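Alcohol oxidase (Myceliophthora thermophila, PDB 6F74) binds FAD as a VAO-type flavoprotein and probably acts as an oxygen-dependent oxidase. Local coordinates at residues W240-H246 with Y540-G544; L161-S165 with C578-V582. One frame throughout, in Å; residues are numbered along the deposited sequence.

Interaction 1 of 2, residues W240-H246 with Y540-G544. With FAD (flavin-adenine dinucleotide), chain I.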
loop_
_atom_site.group_PDB
_atom_site.type_symbol
_atom_site.label_atom_id
_atom_site.label_comp_id
_atom_site.label_asym_id
_atom_site.label_seq_id
_atom_site.Cartn_x
_atom_site.Cartn_y
_atom_site.Cartn_z
ATOM N N TRP A 240 1.641 4.166 -4.007
ATOM C CA TRP A 240 0.308 4.433 -3.475
ATOM C C TRP A 240 -0.705 4.730 -4.604
ATOM O O TRP A 240 -1.643 3.943 -4.773
ATOM C CB TRP A 240 0.329 5.503 -2.358
ATOM C CG TRP A 240 -0.954 5.663 -1.622
ATOM C CD1 TRP A 240 -1.316 5.082 -0.453
ATOM C CD2 TRP A 240 -2.047 6.500 -2.007
ATOM N NE1 TRP A 240 -2.582 5.474 -0.100
ATOM C CE2 TRP A 240 -3.044 6.359 -1.034
ATOM C CE3 TRP A 240 -2.285 7.334 -3.100
ATOM C CZ2 TRP A 240 -4.262 7.016 -1.114
ATOM C CZ3 TRP A 240 -3.496 7.998 -3.171
ATOM C CH2 TRP A 240 -4.468 7.854 -2.178
ATOM N N PRO A 241 -0.480 5.804 -5.427
ATOM C CA PRO A 241 -1.424 6.094 -6.495
ATOM C C PRO A 241 -1.370 5.083 -7.652
ATOM O O PRO A 241 -2.387 4.750 -8.230
ATOM C CB PRO A 241 -0.995 7.504 -6.971
ATOM C CG PRO A 241 0.473 7.517 -6.759
ATOM C CD PRO A 241 0.669 6.733 -5.471
ATOM N N SER A 242 -0.198 4.567 -7.952
ATOM C CA SER A 242 -0.020 3.684 -9.127
ATOM C C SER A 242 -0.759 2.346 -8.994
ATOM O O SER A 242 -1.158 1.730 -9.996
ATOM C CB SER A 242 1.478 3.447 -9.408
ATOM O OG SER A 242 2.061 2.537 -8.483
ATOM N N GLY A 243 -0.934 1.914 -7.746
ATOM C CA GLY A 243 -1.683 0.718 -7.448
ATOM C C GLY A 243 -3.158 0.899 -7.183
ATOM O O GLY A 243 -3.902 -0.100 -7.091
ATOM N N GLY A 244 -3.604 2.149 -7.082
ATOM C CA GLY A 244 -4.959 2.434 -6.596
ATOM C C GLY A 244 -4.957 3.554 -5.592
ATOM O O GLY A 244 -5.243 4.669 -5.947
ATOM N N GLY A 245 -4.631 3.256 -4.349
ATOM C CA GLY A 245 -4.601 4.254 -3.277
ATOM C C GLY A 245 -5.965 4.547 -2.675
ATOM O O GLY A 245 -6.737 5.282 -3.272
ATOM N N HIS A 246 -6.247 3.973 -1.502
ATOM C CA HIS A 246 -7.468 4.229 -0.758
ATOM C C HIS A 246 -7.167 5.072 0.453
ATOM O O HIS A 246 -6.046 5.168 0.906
ATOM C CB HIS A 246 -8.181 2.924 -0.334
ATOM C CG HIS A 246 -7.425 2.119 0.662
ATOM N ND1 HIS A 246 -7.467 2.378 2.016
ATOM C CD2 HIS A 246 -6.573 1.085 0.497
ATOM C CE1 HIS A 246 -6.644 1.551 2.646
ATOM N NE2 HIS A 246 -6.084 0.758 1.746
ATOM N N TYR A 540 -6.303 -6.092 -4.696
ATOM C CA TYR A 540 -5.651 -4.793 -4.578
ATOM C C TYR A 540 -4.132 -5.003 -4.453
ATOM O O TYR A 540 -3.656 -5.480 -3.424
ATOM C CB TYR A 540 -6.171 -4.070 -3.337
ATOM C CG TYR A 540 -5.565 -2.710 -3.104
ATOM C CD1 TYR A 540 -5.315 -1.841 -4.162
ATOM C CD2 TYR A 540 -5.272 -2.270 -1.825
ATOM C CE1 TYR A 540 -4.780 -0.578 -3.956
ATOM C CE2 TYR A 540 -4.704 -1.001 -1.609
ATOM C CZ TYR A 540 -4.478 -0.158 -2.684
ATOM O OH TYR A 540 -3.915 1.097 -2.471
ATOM N N MET A 541 -3.382 -4.634 -5.493
ATOM C CA MET A 541 -1.948 -4.920 -5.576
ATOM C C MET A 541 -1.151 -4.406 -4.377
ATOM O O MET A 541 -0.293 -5.107 -3.850
ATOM C CB MET A 541 -1.369 -4.432 -6.904
ATOM C CG MET A 541 -1.302 -2.935 -7.086
ATOM S SD MET A 541 -0.670 -2.529 -8.737
ATOM C CE MET A 541 -2.248 -2.601 -9.609
ATOM N N ASN A 542 -1.469 -3.196 -3.923
ATOM C CA ASN A 542 -0.695 -2.528 -2.864
ATOM C C ASN A 542 -0.812 -3.212 -1.515
ATOM O O ASN A 542 0.122 -3.136 -0.691
ATOM C CB ASN A 542 -1.119 -1.053 -2.700
ATOM C CG ASN A 542 -0.650 -0.167 -3.822
ATOM O OD1 ASN A 542 0.223 -0.545 -4.610
ATOM N ND2 ASN A 542 -1.209 1.053 -3.892
ATOM N N GLU A 543 -1.963 -3.842 -1.289
ATOM C CA GLU A 543 -2.229 -4.595 -0.066
ATOM C C GLU A 543 -2.910 -5.868 -0.537
ATOM O O GLU A 543 -4.142 -5.998 -0.520
ATOM C CB GLU A 543 -3.083 -3.803 0.932
ATOM C CG GLU A 543 -2.349 -2.617 1.579
ATOM C CD GLU A 543 -3.263 -1.659 2.360
ATOM O OE1 GLU A 543 -4.435 -1.523 1.958
ATOM O OE2 GLU A 543 -2.839 -0.992 3.371
ATOM N N GLY A 544 -2.077 -6.800 -0.968
ATOM C CA GLY A 544 -2.550 -7.971 -1.661
ATOM C C GLY A 544 -1.555 -9.108 -1.677
ATOM O O GLY A 544 -0.496 -9.041 -1.063
HETATM P PA FAD I . 7.965 2.312 -1.709
HETATM O O1A FAD I . 8.323 1.010 -0.997
HETATM O O2A FAD I . 8.963 3.422 -1.609
HETATM O O5B FAD I . 7.692 1.953 -3.222
HETATM C C5B FAD I . 6.613 1.120 -3.548
HETATM C C4B FAD I . 6.743 0.692 -4.999
HETATM O O4B FAD I . 6.627 1.866 -5.784
HETATM C C3B FAD I . 8.057 0.070 -5.398
HETATM O O3B FAD I . 7.796 -0.807 -6.500
HETATM C C2B FAD I . 8.874 1.221 -5.928
HETATM O O2B FAD I . 9.799 0.885 -6.970
HETATM C C1B FAD I . 7.813 2.103 -6.529
HETATM N N9A FAD I . 8.076 3.546 -6.502
HETATM C C8A FAD I . 8.100 4.336 -5.421
HETATM N N7A FAD I . 8.332 5.617 -5.767
HETATM C C5A FAD I . 8.446 5.640 -7.092
HETATM C C6A FAD I . 8.683 6.698 -8.073
HETATM N N6A FAD I . 8.830 7.958 -7.604
HETATM N N1A FAD I . 8.751 6.338 -9.381
HETATM C C2A FAD I . 8.594 5.046 -9.771
HETATM N N3A FAD I . 8.349 4.022 -8.914
HETATM C C4A FAD I . 8.266 4.277 -7.582
HETATM N N1 FAD I . -2.154 2.131 1.157
HETATM C C2 FAD I . -3.418 2.597 1.045
HETATM O O2 FAD I . -4.009 2.484 -0.059
HETATM N N3 FAD I . -4.052 3.203 2.070
HETATM C C4 FAD I . -3.487 3.353 3.280
HETATM O O4 FAD I . -4.083 3.897 4.233
HETATM C C4X FAD I . -2.112 2.853 3.493
HETATM N N5 FAD I . -1.497 2.967 4.687
HETATM C C5X FAD I . -0.232 2.507 4.849
HETATM C C6 FAD I . 0.397 2.651 6.085
HETATM C C7 FAD I . 1.693 2.216 6.297
HETATM C C7M FAD I . 2.209 2.428 7.699
HETATM C C8 FAD I . 2.449 1.591 5.174
HETATM C C8M FAD I . 3.893 1.129 5.306
HETATM C C9 FAD I . 1.818 1.423 3.946
HETATM C C9A FAD I . 0.502 1.863 3.718
HETATM N N10 FAD I . -0.162 1.738 2.467
HETATM C C10 FAD I . -1.471 2.219 2.332
HETATM C "C1'" FAD I . 0.437 1.037 1.306
HETATM C "C2'" FAD I . 1.093 1.823 0.220
HETATM O "O2'" FAD I . 0.062 2.281 -0.652
HETATM C "C3'" FAD I . 2.025 0.904 -0.578
HETATM O "O3'" FAD I . 2.925 0.185 0.284
HETATM C "C4'" FAD I . 2.815 1.672 -1.628
HETATM O "O4'" FAD I . 3.656 0.767 -2.350
HETATM C "C5'" FAD I . 3.643 2.781 -0.996
HETATM O "O5'" FAD I . 4.361 3.490 -1.990
HETATM P P FAD I . 5.714 4.126 -1.471
HETATM O O1P FAD I . 5.467 4.880 -0.193
HETATM O O2P FAD I . 6.323 4.824 -2.642
HETATM O O3P FAD I . 6.530 2.776 -1.110
HETATM O O HOH W 1 1.459 -0.230 -7.160
#

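Interaction 2 of 2, residues L161-S165 with C578-V582. With FAD (flavin-adenine dinucleotide), chain I.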
loop_
_atom_site.group_PDB
_atom_site.type_symbol
_atom_site.label_atom_id
_atom_site.label_comp_id
_atom_site.label_asym_id
_atom_site.label_seq_id
_atom_site.Cartn_x
_atom_site.Cartn_y
_atom_site.Cartn_z
ATOM N N LEU A 161 4.718 -3.576 0.885
ATOM C CA LEU A 161 4.389 -4.834 1.558
ATOM C C LEU A 161 4.832 -6.076 0.780
ATOM O O LEU A 161 4.901 -7.158 1.357
ATOM C CB LEU A 161 2.866 -4.945 1.772
ATOM C CG LEU A 161 2.142 -4.049 2.790
ATOM C CD1 LEU A 161 1.997 -2.598 2.352
ATOM C CD2 LEU A 161 0.742 -4.625 3.022
ATOM N N LEU A 162 5.139 -5.897 -0.512
ATOM C CA LEU A 162 5.405 -6.977 -1.456
ATOM C C LEU A 162 6.860 -7.100 -1.971
ATOM O O LEU A 162 7.136 -7.852 -2.924
ATOM C CB LEU A 162 4.446 -6.838 -2.640
ATOM C CG LEU A 162 3.029 -7.412 -2.547
ATOM C CD1 LEU A 162 2.235 -6.766 -1.433
ATOM C CD2 LEU A 162 2.343 -7.162 -3.884
ATOM N N GLY A 163 7.798 -6.379 -1.364
ATOM C CA GLY A 163 9.201 -6.408 -1.864
ATOM C C GLY A 163 9.438 -5.692 -3.194
ATOM O O GLY A 163 10.454 -5.943 -3.829
ATOM N N ARG A 164 8.529 -4.806 -3.614
ATOM C CA ARG A 164 8.638 -4.112 -4.922
ATOM C C ARG A 164 9.621 -2.944 -4.916
ATOM O O ARG A 164 9.988 -2.439 -5.972
ATOM C CB ARG A 164 7.270 -3.644 -5.426
ATOM C CG ARG A 164 6.278 -4.787 -5.625
ATOM C CD ARG A 164 4.902 -4.348 -6.100
ATOM N NE ARG A 164 4.387 -3.346 -5.185
ATOM C CZ ARG A 164 3.360 -2.536 -5.412
ATOM N NH1 ARG A 164 2.635 -2.613 -6.520
ATOM N NH2 ARG A 164 3.052 -1.643 -4.485
ATOM N N SER A 165 10.029 -2.510 -3.723
ATOM C CA SER A 165 11.193 -1.625 -3.551
ATOM C C SER A 165 12.429 -2.341 -2.948
ATOM O O SER A 165 13.238 -1.717 -2.243
ATOM C CB SER A 165 10.787 -0.408 -2.712
ATOM O OG SER A 165 10.255 -0.745 -1.443
ATOM N N CYS A 578 10.202 -4.858 -11.034
ATOM C CA CYS A 578 9.822 -5.155 -9.670
ATOM C C CYS A 578 8.920 -6.374 -9.624
ATOM O O CYS A 578 8.236 -6.724 -10.603
ATOM C CB CYS A 578 9.220 -3.950 -8.924
ATOM S SG CYS A 578 8.112 -2.911 -9.898
ATOM N N ARG A 579 9.002 -7.044 -8.483
ATOM C CA ARG A 579 8.269 -8.278 -8.182
ATOM C C ARG A 579 6.745 -8.077 -8.324
ATOM O O ARG A 579 6.218 -7.169 -7.730
ATOM C CB ARG A 579 8.612 -8.648 -6.725
ATOM C CG ARG A 579 8.228 -10.037 -6.401
ATOM C CD ARG A 579 8.596 -10.439 -4.988
ATOM N NE ARG A 579 7.730 -11.586 -4.707
ATOM C CZ ARG A 579 6.499 -11.515 -4.195
ATOM N NH1 ARG A 579 5.944 -10.349 -3.790
ATOM N NH2 ARG A 579 5.825 -12.636 -4.061
ATOM N N THR A 580 6.077 -8.923 -9.111
ATOM C CA THR A 580 4.638 -8.816 -9.423
ATOM C C THR A 580 4.255 -7.631 -10.315
ATOM O O THR A 580 3.089 -7.540 -10.716
ATOM C CB THR A 580 3.679 -8.747 -8.183
ATOM O OG1 THR A 580 3.723 -7.457 -7.554
ATOM C CG2 THR A 580 3.941 -9.854 -7.177
ATOM N N CYS A 581 5.187 -6.732 -10.626
ATOM C CA CYS A 581 4.878 -5.570 -11.454
ATOM C C CYS A 581 4.594 -6.060 -12.863
ATOM O O CYS A 581 4.893 -7.221 -13.221
ATOM C CB CYS A 581 6.009 -4.522 -11.422
ATOM S SG CYS A 581 6.319 -3.891 -9.757
ATOM N N VAL A 582 3.950 -5.203 -13.645
ATOM C CA VAL A 582 3.550 -5.595 -14.992
ATOM C C VAL A 582 4.819 -5.993 -15.768
ATOM O O VAL A 582 5.831 -5.247 -15.756
ATOM C CB VAL A 582 2.799 -4.447 -15.686
ATOM C CG1 VAL A 582 2.673 -4.694 -17.173
ATOM C CG2 VAL A 582 1.420 -4.275 -15.042
HETATM P PA FAD I . 7.965 2.312 -1.709
HETATM O O1A FAD I . 8.323 1.010 -0.997
HETATM O O2A FAD I . 8.963 3.422 -1.609
HETATM O O5B FAD I . 7.692 1.953 -3.222
HETATM C C5B FAD I . 6.613 1.120 -3.548
HETATM C C4B FAD I . 6.743 0.692 -4.999
HETATM O O4B FAD I . 6.627 1.866 -5.784
HETATM C C3B FAD I . 8.057 0.070 -5.398
HETATM O O3B FAD I . 7.796 -0.807 -6.500
HETATM C C2B FAD I . 8.874 1.221 -5.928
HETATM O O2B FAD I . 9.799 0.885 -6.970
HETATM C C1B FAD I . 7.813 2.103 -6.529
HETATM N N9A FAD I . 8.076 3.546 -6.502
HETATM C C8A FAD I . 8.100 4.336 -5.421
HETATM N N7A FAD I . 8.332 5.617 -5.767
HETATM C C5A FAD I . 8.446 5.640 -7.092
HETATM C C6A FAD I . 8.683 6.698 -8.073
HETATM N N6A FAD I . 8.830 7.958 -7.604
HETATM N N1A FAD I . 8.751 6.338 -9.381
HETATM C C2A FAD I . 8.594 5.046 -9.771
HETATM N N3A FAD I . 8.349 4.022 -8.914
HETATM C C4A FAD I . 8.266 4.277 -7.582
HETATM N N1 FAD I . -2.154 2.131 1.157
HETATM C C2 FAD I . -3.418 2.597 1.045
HETATM O O2 FAD I . -4.009 2.484 -0.059
HETATM N N3 FAD I . -4.052 3.203 2.070
HETATM C C4 FAD I . -3.487 3.353 3.280
HETATM O O4 FAD I . -4.083 3.897 4.233
HETATM C C4X FAD I . -2.112 2.853 3.493
HETATM N N5 FAD I . -1.497 2.967 4.687
HETATM C C5X FAD I . -0.232 2.507 4.849
HETATM C C6 FAD I . 0.397 2.651 6.085
HETATM C C7 FAD I . 1.693 2.216 6.297
HETATM C C7M FAD I . 2.209 2.428 7.699
HETATM C C8 FAD I . 2.449 1.591 5.174
HETATM C C8M FAD I . 3.893 1.129 5.306
HETATM C C9 FAD I . 1.818 1.423 3.946
HETATM C C9A FAD I . 0.502 1.863 3.718
HETATM N N10 FAD I . -0.162 1.738 2.467
HETATM C C10 FAD I . -1.471 2.219 2.332
HETATM C "C1'" FAD I . 0.437 1.037 1.306
HETATM C "C2'" FAD I . 1.093 1.823 0.220
HETATM O "O2'" FAD I . 0.062 2.281 -0.652
HETATM C "C3'" FAD I . 2.025 0.904 -0.578
HETATM O "O3'" FAD I . 2.925 0.185 0.284
HETATM C "C4'" FAD I . 2.815 1.672 -1.628
HETATM O "O4'" FAD I . 3.656 0.767 -2.350
HETATM C "C5'" FAD I . 3.643 2.781 -0.996
HETATM O "O5'" FAD I . 4.361 3.490 -1.990
HETATM P P FAD I . 5.714 4.126 -1.471
HETATM O O1P FAD I . 5.467 4.880 -0.193
HETATM O O2P FAD I . 6.323 4.824 -2.642
HETATM O O3P FAD I . 6.530 2.776 -1.110
HETATM O O HOH W 2 11.113 -6.351 -6.483
HETATM O O HOH W 3 2.654 -4.870 -8.498
#

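Interaction 1 of 2, residues W240-H246 with Y540-G544
Tyr540 reaches Gly245 with its phenol tip, where OH accepts the backbone N-H of Gly245 at 2.9 Å. With CG anti to the backbone N (chi1 180°), the ring runs out toward the flavin, and the same OH donates to FAD O2 at 2.8 Å while accepting a hydrogen bond from Asn542 ND2. FAD O2 is gripped a second time by His246 N, and His246 O accepts from flavin N3, so both segments enclose the flavin's pyrimidine edge as part of the FAD pocket. Gly245 CA packs tightly over the centre of the Trp240 indole. Gly243 is just as close-fitted: its CA touches Asn542 OD1 and Met541 SD, each at 3.6 Å, and any beta carbon would run into the amide. Asn542 ND2 also donates to Gly239 O, and OD1 bonds Arg164 NH2 and water 1, which links it to Ser242 OG, itself bonded to Gly238. A phenylalanine at Tyr540 would probably leave flavin O2 with one donor fewer and the Gly245 N-H without its acceptor. The more open side is at partly exposed Glu543, yet its OE1 is still held by a nearly straight bond from His246 NE2 (2.8 Å, 165°), while Tyr352 holds ND1. The contact joins helix 239-242 to the loop between helices 512-533 and 551-556, with Met541 against Phe555 and His246 against Leu471 of strand 467-472.

Interaction 2 of 2, residues L161-S165 with C578-V582
Arg164 lays the aliphatic part of its side chain over the turn Cys578-Cys581, its CG 3.2 Å from Arg579 O and its CD 3.6 Å from Thr580 OG1. The bend at chi3 (-54°) carries the guanidinium away from the turn toward the cofactor, where NH2 forms a salt bridge with Asp160, and NH1 reaches water 3, which in turn donates to Thr580 OG1. The turn itself is type II, closed by Cys581 N to Cys578 O and by the disulfide between the two cysteines; it backs the FAD-binding residues Arg164 and Ser165, CB of Cys578 resting 3.4 Å from Arg164 O. That carbonyl accepts a hydrogen bond from the ribose hydroxyl O3B of FAD, and Ser165 OG donates to phosphate oxygen O1A at 2.6 Å. Arg579 is extended from CG to NE, and its guanidinium, turned at chi4 (-89°), lets NH1 donate to Leu162 O at 2.9 Å, tilted 23° from the carbonyl plane. Leu162 CD2 approaches Thr580 OG1 at 3.9 Å. The contact joins two loops: one between strands 152-155 and 171-174, the other between helix 560-570 and strand 587-588. Helix 551-556 covers the junction, Phe555 touching both Leu162 and Thr580.

In the fold
Both interactions are buried and tie the FAD binding region to the berberine-like region, but they meet the cofactor at different places: interaction 1 at the flavin, near the centre of the molecule, interaction 2, about 11 Å from that centre, at the ribose and phosphate of the adenosine half. Their centres lie about 12 Å apart, and interaction 1 is nested along the chain inside the loop closed by interaction 2. They touch directly, through a probable hydrogen bond from Arg164 NH2 to Asn542 OD1 and through Leu162 packed on Met541 O. Interaction 1 relies on glycine backbone and shared polar groups; interaction 2 relies on a disulfide-closed turn and arginine side chains. Helix 551-556 borders both.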